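Long-range contacts in peptidase M3B, oligoendopeptidase F (Enterococcus faecium, PDB 2QR4), which probably hydrolyses peptide bonds in short peptides as a zinc-dependent metallo-oligopeptidase of family M3: residues W90-I95 with A128-A133; L13-E18 with R48-I53; H218-N223 with T451-G456. One frame throughout, in Å; residues are numbered along the deposited sequence.

Interaction 1: residues W90-I95 with A128-A133; sequences WFEPEI and AHVLSA
Pro93, in the first turn of the short helix 91-95, lies against the backbone of Leu131 to Ala133 and the side chain of Val130, in van der Waals contact. The pyrrolidine ring meets the loop with three of its carbons. CG lies 3.4 Å from the carbonyl O of Leu131, CB approaches the backbone N of Ala133 at 3.7 Å, and CD faces the CG1 methyl of Val130 at 4.0 Å. Val130 lies across the ring at about a right angle; with CG1 anti to its backbone N (chi1 178°), CG1 meets both Pro93 and the CB of Glu92, while CG2 meets the Glu92 carboxylate. At the start of helix 133-141 the Ala133 methyl packs beside Trp90, where Ala133 CB is 4.2 Å from Trp90 CA; the CB of Trp90 points away from the loop, and NE1 bonds to Ser22.

Polar groups contribute little across the interface. The extended Glu92 chain crosses Val130 at roughly a right angle and brings OE1 within 3.6 Å of Val130 CG2, a van der Waals approach between a carboxylate oxygen and a methyl. Ser132 occupies the N-cap position of helix 133-141; its OG caps a backbone N of that helix's first turn and bonds to Glu134 of the second subunit.

No hydrogen bond joins the two segments. The contact therefore rests on van der Waals packing, with a proline ring, which has no N-H to offer, set against a loop whose own polar groups are partly engaged by helix 133-141: Leu131 N by Glu136 and Ser132 N by Gln135.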
loop_
_atom_site.group_PDB
_atom_site.type_symbol
_atom_site.label_atom_id
_atom_site.label_comp_id
_atom_site.label_asym_id
_atom_site.label_seq_id
_atom_site.Cartn_x
_atom_site.Cartn_y
_atom_site.Cartn_z
ATOM N N TRP A 90 -22.657 -9.170 9.917
ATOM C CA TRP A 90 -23.293 -9.675 11.139
ATOM C C TRP A 90 -23.716 -11.138 10.968
ATOM O O TRP A 90 -23.970 -11.850 11.942
ATOM C CB TRP A 90 -24.514 -8.831 11.483
ATOM C CG TRP A 90 -25.464 -8.761 10.332
ATOM C CD1 TRP A 90 -25.534 -7.780 9.384
ATOM C CD2 TRP A 90 -26.463 -9.723 9.991
ATOM N NE1 TRP A 90 -26.517 -8.066 8.483
ATOM C CE2 TRP A 90 -27.103 -9.258 8.824
ATOM C CE3 TRP A 90 -26.886 -10.934 10.565
ATOM C CZ2 TRP A 90 -28.134 -9.968 8.199
ATOM C CZ3 TRP A 90 -27.909 -11.634 9.952
ATOM C CH2 TRP A 90 -28.524 -11.148 8.775
ATOM N N PHE A 91 -23.765 -11.574 9.716
ATOM C CA PHE A 91 -24.409 -12.824 9.327
ATOM C C PHE A 91 -23.811 -14.101 9.947
ATOM O O PHE A 91 -24.529 -14.864 10.610
ATOM C CB PHE A 91 -24.467 -12.893 7.797
ATOM C CG PHE A 91 -25.058 -14.155 7.262
ATOM C CD1 PHE A 91 -26.348 -14.526 7.590
ATOM C CD2 PHE A 91 -24.329 -14.963 6.421
ATOM C CE1 PHE A 91 -26.899 -15.693 7.094
ATOM C CE2 PHE A 91 -24.876 -16.127 5.916
ATOM C CZ PHE A 91 -26.161 -16.491 6.253
ATOM N N GLU A 92 -22.517 -14.344 9.745
ATOM C CA GLU A 92 -21.875 -15.552 10.290
ATOM C C GLU A 92 -21.773 -15.580 11.831
ATOM O O GLU A 92 -22.003 -16.615 12.460
ATOM C CB GLU A 92 -20.502 -15.760 9.657
ATOM C CG GLU A 92 -20.542 -15.869 8.135
ATOM C CD GLU A 92 -19.226 -16.377 7.535
ATOM O OE1 GLU A 92 -18.231 -16.555 8.278
ATOM O OE2 GLU A 92 -19.188 -16.603 6.308
ATOM N N PRO A 93 -21.379 -14.455 12.440
ATOM C CA PRO A 93 -21.474 -14.339 13.892
ATOM C C PRO A 93 -22.866 -14.690 14.407
ATOM O O PRO A 93 -22.982 -15.388 15.415
ATOM C CB PRO A 93 -21.159 -12.861 14.148
ATOM C CG PRO A 93 -20.214 -12.518 13.008
ATOM C CD PRO A 93 -20.761 -13.267 11.827
ATOM N N GLU A 94 -23.918 -14.229 13.734
ATOM C CA GLU A 94 -25.270 -14.525 14.227
ATOM C C GLU A 94 -25.679 -15.971 13.998
ATOM O O GLU A 94 -26.355 -16.557 14.830
ATOM C CB GLU A 94 -26.315 -13.576 13.660
ATOM C CG GLU A 94 -26.276 -12.209 14.289
ATOM C CD GLU A 94 -27.585 -11.460 14.138
ATOM O OE1 GLU A 94 -27.568 -10.225 14.377
ATOM O OE2 GLU A 94 -28.620 -12.106 13.796
ATOM N N ILE A 95 -25.257 -16.549 12.879
ATOM C CA ILE A 95 -25.470 -17.970 12.670
ATOM C C ILE A 95 -24.852 -18.710 13.839
ATOM O O ILE A 95 -25.473 -19.574 14.445
ATOM C CB ILE A 95 -24.825 -18.463 11.362
ATOM C CG1 ILE A 95 -25.641 -17.993 10.161
ATOM C CG2 ILE A 95 -24.740 -19.982 11.347
ATOM C CD1 ILE A 95 -24.916 -18.155 8.857
ATOM N N ALA A 128 -14.214 -21.431 15.208
ATOM C CA ALA A 128 -13.051 -20.878 15.901
ATOM C C ALA A 128 -12.409 -19.693 15.185
ATOM O O ALA A 128 -11.577 -19.005 15.751
ATOM C CB ALA A 128 -12.008 -21.967 16.134
ATOM N N HIS A 129 -12.790 -19.450 13.939
ATOM C CA HIS A 129 -12.108 -18.437 13.160
ATOM C C HIS A 129 -13.046 -17.343 12.721
ATOM O O HIS A 129 -12.625 -16.398 12.059
ATOM C CB HIS A 129 -11.398 -19.062 11.962
ATOM C CG HIS A 129 -10.526 -20.214 12.334
ATOM N ND1 HIS A 129 -9.316 -20.052 12.978
ATOM C CD2 HIS A 129 -10.690 -21.548 12.172
ATOM C CE1 HIS A 129 -8.771 -21.240 13.195
ATOM N NE2 HIS A 129 -9.582 -22.165 12.714
ATOM N N VAL A 130 -14.315 -17.466 13.098
ATOM C CA VAL A 130 -15.258 -16.378 12.900
ATOM C C VAL A 130 -15.321 -15.547 14.174
ATOM O O VAL A 130 -15.289 -16.089 15.272
ATOM C CB VAL A 130 -16.656 -16.890 12.538
ATOM C CG1 VAL A 130 -17.617 -15.724 12.391
ATOM C CG2 VAL A 130 -16.597 -17.707 11.262
ATOM N N LEU A 131 -15.409 -14.232 14.023
ATOM C CA LEU A 131 -15.276 -13.321 15.154
ATOM C C LEU A 131 -16.644 -12.763 15.526
ATOM O O LEU A 131 -17.662 -13.297 15.113
ATOM C CB LEU A 131 -14.270 -12.208 14.825
ATOM C CG LEU A 131 -12.836 -12.709 14.582
ATOM C CD1 LEU A 131 -11.908 -11.597 14.158
ATOM C CD2 LEU A 131 -12.264 -13.403 15.812
ATOM N N SER A 132 -16.680 -11.717 16.340
ATOM C CA SER A 132 -17.959 -11.113 16.692
ATOM C C SER A 132 -18.412 -10.200 15.555
ATOM O O SER A 132 -17.633 -9.884 14.655
ATOM C CB SER A 132 -17.831 -10.324 17.994
ATOM O OG SER A 132 -16.976 -9.213 17.818
ATOM N N ALA A 133 -19.657 -9.760 15.601
ATOM C CA ALA A 133 -20.166 -8.841 14.588
ATOM C C ALA A 133 -19.323 -7.577 14.542
ATOM O O ALA A 133 -18.986 -7.103 13.462
ATOM C CB ALA A 133 -21.626 -8.505 14.856
#

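Interaction 2: residues L13-E18 with R48-I53; sequences LELSEE and RQTEVI
Leu15 points from helix 13-18 toward helix 48-53, where its branched end meets Gln49, Thr50 and Ile53. Its CD2 and the CD1 of Ile53 approach tip to tip at 3.4 Å, the apolar centre of the contact. Thr50 is placed differently: it slides past Leu15 in the opposite direction, with OG1 3.8 Å from Leu15 CG and 3.9 Å from Leu15 CD2. That hydroxyl sits beside the backbone N of its own residue (chi1 -58°), from where it bonds back to the carbonyl O of Val46 in the preceding turn, a bond within its own helix although it lies against leucine carbons.

The third neighbour is Gln49, whose extended chain runs obliquely to Leu15 and sets OE1 3.3 Å from Leu15 CD1. The same amide oxygen lies 3.6 Å from Glu18 OE1, the two side chains crossing at about a right angle with their flat ends turned 23° apart. This is a meeting of two oxygens without a hydrogen bond; the Glu18 carboxylate is instead held through OE2 by a salt bridge to Arg45.

The segments are nearly antiparallel: their N-to-C directions differ by 151°, and their axes come within 10.9 Å. Helix 4-18 thus lies along one flank of the long helix 33-63, where Phe8 and Lys11 also touch Ile53, while Thr50 turns to Leu80, Phe81 and Val84 of helix 68-87, joining three helices of an all-helical N-terminal bundle.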
loop_
_atom_site.group_PDB
_atom_site.type_symbol
_atom_site.label_atom_id
_atom_site.label_comp_id
_atom_site.label_asym_id
_atom_site.label_seq_id
_atom_site.Cartn_x
_atom_site.Cartn_y
_atom_site.Cartn_z
ATOM N N LEU A 13 -26.892 0.969 -8.057
ATOM C CA LEU A 13 -28.075 1.543 -7.466
ATOM C C LEU A 13 -28.960 0.433 -6.911
ATOM O O LEU A 13 -29.535 0.565 -5.835
ATOM C CB LEU A 13 -28.824 2.340 -8.530
ATOM C CG LEU A 13 -29.399 3.696 -8.146
ATOM C CD1 LEU A 13 -28.374 4.506 -7.377
ATOM C CD2 LEU A 13 -29.832 4.436 -9.397
ATOM N N GLU A 14 -29.063 -0.665 -7.654
ATOM C CA GLU A 14 -29.930 -1.773 -7.264
ATOM C C GLU A 14 -29.367 -2.510 -6.060
ATOM O O GLU A 14 -30.090 -2.802 -5.117
ATOM C CB GLU A 14 -30.154 -2.732 -8.433
ATOM C CG GLU A 14 -30.944 -2.114 -9.578
ATOM C CD GLU A 14 -30.764 -2.850 -10.891
ATOM O OE1 GLU A 14 -31.126 -2.289 -11.939
ATOM O OE2 GLU A 14 -30.244 -3.981 -10.879
ATOM N N LEU A 15 -28.073 -2.801 -6.083
ATOM C CA LEU A 15 -27.460 -3.466 -4.951
ATOM C C LEU A 15 -27.511 -2.590 -3.700
ATOM O O LEU A 15 -27.796 -3.087 -2.613
ATOM C CB LEU A 15 -26.032 -3.851 -5.274
ATOM C CG LEU A 15 -25.851 -5.264 -5.806
ATOM C CD1 LEU A 15 -27.181 -5.927 -6.149
ATOM C CD2 LEU A 15 -24.929 -5.230 -7.008
ATOM N N SER A 16 -27.248 -1.292 -3.862
ATOM C CA SER A 16 -27.307 -0.325 -2.756
ATOM C C SER A 16 -28.667 -0.256 -2.102
ATOM O O SER A 16 -28.762 -0.136 -0.890
ATOM C CB SER A 16 -26.944 1.079 -3.227
ATOM O OG SER A 16 -25.558 1.187 -3.468
ATOM N N GLU A 17 -29.724 -0.311 -2.899
ATOM C CA GLU A 17 -31.053 -0.210 -2.336
ATOM C C GLU A 17 -31.446 -1.532 -1.690
ATOM O O GLU A 17 -31.971 -1.547 -0.585
ATOM C CB GLU A 17 -32.072 0.209 -3.399
ATOM C CG GLU A 17 -32.989 -0.908 -3.904
ATOM C CD GLU A 17 -34.356 -0.901 -3.232
ATOM O OE1 GLU A 17 -35.292 -1.572 -3.744
ATOM O OE2 GLU A 17 -34.488 -0.211 -2.195
ATOM N N GLU A 18 -31.188 -2.641 -2.376
ATOM C CA GLU A 18 -31.526 -3.952 -1.840
ATOM C C GLU A 18 -30.882 -4.099 -0.469
ATOM O O GLU A 18 -31.436 -4.708 0.446
ATOM C CB GLU A 18 -31.021 -5.062 -2.763
ATOM C CG GLU A 18 -31.670 -6.408 -2.510
ATOM C CD GLU A 18 -31.086 -7.530 -3.359
ATOM O OE1 GLU A 18 -30.160 -7.270 -4.156
ATOM O OE2 GLU A 18 -31.557 -8.681 -3.220
ATOM N N ARG A 48 -23.121 -12.358 -3.599
ATOM C CA ARG A 48 -22.654 -12.899 -4.863
ATOM C C ARG A 48 -22.843 -11.976 -6.056
ATOM O O ARG A 48 -22.009 -11.958 -6.959
ATOM C CB ARG A 48 -23.243 -14.286 -5.114
ATOM C CG ARG A 48 -22.673 -15.322 -4.122
ATOM C CD ARG A 48 -23.047 -16.754 -4.472
ATOM N NE ARG A 48 -22.734 -17.693 -3.393
ATOM C CZ ARG A 48 -23.085 -18.977 -3.400
ATOM N NH1 ARG A 48 -23.765 -19.466 -4.427
ATOM N NH2 ARG A 48 -22.766 -19.771 -2.382
ATOM N N GLN A 49 -23.920 -11.201 -6.076
ATOM C CA GLN A 49 -24.096 -10.231 -7.158
ATOM C C GLN A 49 -23.022 -9.146 -7.133
ATOM O O GLN A 49 -22.674 -8.582 -8.168
ATOM C CB GLN A 49 -25.469 -9.581 -7.089
ATOM C CG GLN A 49 -26.548 -10.416 -7.750
ATOM C CD GLN A 49 -27.927 -10.166 -7.159
ATOM O OE1 GLN A 49 -28.239 -9.060 -6.681
ATOM N NE2 GLN A 49 -28.769 -11.202 -7.192
ATOM N N THR A 50 -22.510 -8.855 -5.942
ATOM C CA THR A 50 -21.492 -7.841 -5.777
ATOM C C THR A 50 -20.118 -8.402 -6.121
ATOM O O THR A 50 -19.266 -7.692 -6.656
ATOM C CB THR A 50 -21.502 -7.307 -4.343
ATOM O OG1 THR A 50 -22.802 -6.774 -4.060
ATOM C CG2 THR A 50 -20.481 -6.218 -4.180
ATOM N N GLU A 51 -19.917 -9.680 -5.821
ATOM C CA GLU A 51 -18.663 -10.347 -6.102
ATOM C C GLU A 51 -18.437 -10.375 -7.614
ATOM O O GLU A 51 -17.331 -10.104 -8.090
ATOM C CB GLU A 51 -18.678 -11.759 -5.516
ATOM C CG GLU A 51 -17.335 -12.477 -5.518
ATOM C CD GLU A 51 -17.139 -13.354 -4.284
ATOM O OE1 GLU A 51 -18.145 -13.755 -3.657
ATOM O OE2 GLU A 51 -15.975 -13.633 -3.933
ATOM N N VAL A 52 -19.505 -10.663 -8.353
ATOM C CA VAL A 52 -19.483 -10.723 -9.813
ATOM C C VAL A 52 -19.033 -9.404 -10.429
ATOM O O VAL A 52 -18.132 -9.372 -11.247
ATOM C CB VAL A 52 -20.881 -11.123 -10.368
ATOM C CG1 VAL A 52 -21.043 -10.707 -11.819
ATOM C CG2 VAL A 52 -21.120 -12.628 -10.198
ATOM N N ILE A 53 -19.671 -8.314 -10.022
ATOM C CA ILE A 53 -19.272 -6.973 -10.423
ATOM C C ILE A 53 -17.830 -6.661 -10.012
ATOM O O ILE A 53 -17.056 -6.113 -10.788
ATOM C CB ILE A 53 -20.198 -5.936 -9.772
ATOM C CG1 ILE A 53 -21.643 -6.159 -10.224
ATOM C CG2 ILE A 53 -19.748 -4.512 -10.073
ATOM C CD1 ILE A 53 -22.619 -5.310 -9.446
#

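Interaction 3: residues H218-N223 with T451-G456; sequences HIKGHN and TEDEKG
Asp453, near the end of helix 418-454, reaches across to helix 208-228 and is gripped through both carboxylate oxygens. Its chi1 of 173° sets CG opposite the backbone N, alongside Asn223; the amide and carboxylate planes are only 10° apart. Asn223 ND2 donates to the anti lone pair of OD2 at 2.9 Å, in a nearly straight bond of 165°. Lys220 crosses the aspartate at about a right angle and, bent at its last torsion, brings NZ to 2.7 Å from OD1, on the syn lone pair, in a salt bridge. Behind this polar pair, Ile219 CG2 packs on Asp453 CB at 3.9 Å, and Asn223 ND2 also bonds to the carbonyl O of His450.

The outer side is looser. Exposed Glu454 contributes mainly its CB, 3.7 Å from Asn223 ND2, while its carboxylate lies farther from Asn223 than its CB does.

Lys220 also lies near the second subunit, packing on its Ile145, with a long, weak ion pair to its Glu144. Just beyond, Gly456 ends the helix in a Schellman motif with its positive phi. The arrangement is a polar helix-to-helix tie within the helical peptidase M3 region, here at the surface close to the subunit interface.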
loop_
_atom_site.group_PDB
_atom_site.type_symbol
_atom_site.label_atom_id
_atom_site.label_comp_id
_atom_site.label_asym_id
_atom_site.label_seq_id
_atom_site.Cartn_x
_atom_site.Cartn_y
_atom_site.Cartn_z
ATOM N N HIS A 218 1.530 -6.560 1.978
ATOM C CA HIS A 218 0.585 -7.609 1.606
ATOM C C HIS A 218 0.751 -8.781 2.544
ATOM O O HIS A 218 -0.227 -9.329 3.050
ATOM C CB HIS A 218 0.843 -8.086 0.162
ATOM C CG HIS A 218 -0.171 -9.055 -0.339
ATOM N ND1 HIS A 218 -1.475 -8.685 -0.609
ATOM C CD2 HIS A 218 -0.080 -10.372 -0.636
ATOM C CE1 HIS A 218 -2.144 -9.738 -1.048
ATOM N NE2 HIS A 218 -1.323 -10.774 -1.071
ATOM N N ILE A 219 2.009 -9.159 2.766
ATOM C CA ILE A 219 2.356 -10.265 3.659
ATOM C C ILE A 219 1.962 -9.984 5.117
ATOM O O ILE A 219 1.348 -10.828 5.774
ATOM C CB ILE A 219 3.839 -10.609 3.502
ATOM C CG1 ILE A 219 4.019 -11.422 2.210
ATOM C CG2 ILE A 219 4.350 -11.366 4.692
ATOM C CD1 ILE A 219 5.408 -11.393 1.725
ATOM N N LYS A 220 2.265 -8.778 5.593
ATOM C CA LYS A 220 1.802 -8.325 6.897
ATOM C C LYS A 220 0.293 -8.481 7.104
ATOM O O LYS A 220 -0.147 -8.893 8.174
ATOM C CB LYS A 220 2.215 -6.866 7.139
ATOM C CG LYS A 220 3.470 -6.758 7.935
ATOM C CD LYS A 220 4.010 -5.325 8.028
ATOM C CE LYS A 220 5.475 -5.358 8.427
ATOM N NZ LYS A 220 5.709 -6.504 9.391
ATOM N N GLY A 221 -0.497 -8.152 6.087
ATOM C CA GLY A 221 -1.967 -8.280 6.179
ATOM C C GLY A 221 -2.436 -9.713 6.353
ATOM O O GLY A 221 -3.355 -9.971 7.144
ATOM N N HIS A 222 -1.811 -10.649 5.624
ATOM C CA HIS A 222 -2.102 -12.077 5.801
ATOM C C HIS A 222 -1.801 -12.549 7.222
ATOM O O HIS A 222 -2.576 -13.290 7.822
ATOM C CB HIS A 222 -1.291 -12.937 4.833
ATOM C CG HIS A 222 -1.680 -12.767 3.403
ATOM N ND1 HIS A 222 -0.867 -13.165 2.363
ATOM C CD2 HIS A 222 -2.788 -12.230 2.839
ATOM C CE1 HIS A 222 -1.463 -12.885 1.218
ATOM N NE2 HIS A 222 -2.630 -12.321 1.479
ATOM N N ASN A 223 -0.664 -12.120 7.750
ATOM C CA ASN A 223 -0.276 -12.506 9.095
ATOM C C ASN A 223 -1.201 -11.924 10.151
ATOM O O ASN A 223 -1.620 -12.617 11.079
ATOM C CB ASN A 223 1.206 -12.175 9.362
ATOM C CG ASN A 223 2.133 -13.266 8.815
ATOM O OD1 ASN A 223 1.714 -14.418 8.685
ATOM N ND2 ASN A 223 3.381 -12.911 8.492
ATOM N N THR A 451 6.589 -16.688 7.210
ATOM C CA THR A 451 7.152 -17.164 8.480
ATOM C C THR A 451 8.195 -16.207 9.045
ATOM O O THR A 451 8.241 -15.991 10.247
ATOM C CB THR A 451 7.744 -18.572 8.354
ATOM O OG1 THR A 451 8.651 -18.598 7.240
ATOM C CG2 THR A 451 6.612 -19.577 8.122
ATOM N N GLU A 452 9.011 -15.631 8.165
ATOM C CA GLU A 452 10.011 -14.642 8.561
ATOM C C GLU A 452 9.377 -13.389 9.137
ATOM O O GLU A 452 9.732 -12.951 10.230
ATOM C CB GLU A 452 10.903 -14.294 7.377
ATOM C CG GLU A 452 11.901 -15.406 7.045
ATOM C CD GLU A 452 12.893 -15.676 8.186
ATOM O OE1 GLU A 452 13.875 -14.915 8.317
ATOM O OE2 GLU A 452 12.702 -16.652 8.945
ATOM N N ASP A 453 8.420 -12.823 8.412
ATOM C CA ASP A 453 7.687 -11.653 8.895
ATOM C C ASP A 453 6.958 -11.921 10.216
ATOM O O ASP A 453 6.893 -11.067 11.094
ATOM C CB ASP A 453 6.681 -11.166 7.844
ATOM C CG ASP A 453 5.785 -10.068 8.376
ATOM O OD1 ASP A 453 6.181 -8.888 8.316
ATOM O OD2 ASP A 453 4.685 -10.384 8.865
ATOM N N GLU A 454 6.395 -13.108 10.354
ATOM C CA GLU A 454 5.682 -13.429 11.572
ATOM C C GLU A 454 6.647 -13.460 12.759
ATOM O O GLU A 454 6.308 -12.982 13.834
ATOM C CB GLU A 454 4.865 -14.717 11.401
ATOM C CG GLU A 454 5.066 -15.779 12.460
ATOM C CD GLU A 454 5.381 -17.146 11.833
ATOM O OE1 GLU A 454 6.553 -17.592 11.942
ATOM O OE2 GLU A 454 4.466 -17.759 11.212
ATOM N N LYS A 455 7.851 -13.993 12.558
ATOM C CA LYS A 455 8.888 -13.972 13.603
ATOM C C LYS A 455 9.423 -12.561 13.856
ATOM O O LYS A 455 10.237 -12.351 14.735
ATOM C CB LYS A 455 10.060 -14.900 13.244
ATOM C CG LYS A 455 9.699 -16.380 13.128
ATOM C CD LYS A 455 10.944 -17.258 12.998
ATOM C CE LYS A 455 11.922 -16.668 11.994
ATOM N NZ LYS A 455 13.220 -17.399 11.911
ATOM N N GLY A 456 8.978 -11.589 13.081
ATOM C CA GLY A 456 9.443 -10.222 13.284
ATOM C C GLY A 456 10.733 -9.854 12.561
ATOM O O GLY A 456 11.364 -8.850 12.893
#

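Overall arrangement
From the N terminus, the chain first turns back in interaction 2, where helix 4-18 meets helix 33-63 and closes a loop of 29 residues. Interaction 1 follows, joining 90-95 to the loop ahead of helix 133-141 across 32 intervening residues. Interaction 3 spans far more, bringing helix 208-228 together with the end of helix 418-454 over 227 residues. The three loops neither nest nor cross; each closes before the next opens. Interactions 1 and 2 lie on the same side of the chain's centre, with their own centres 22 Å apart, and tie N-terminal helices together, whereas interaction 3 joins distant parts of the peptidase M3 region. Interactions 1 and 3 both approach the second subunit.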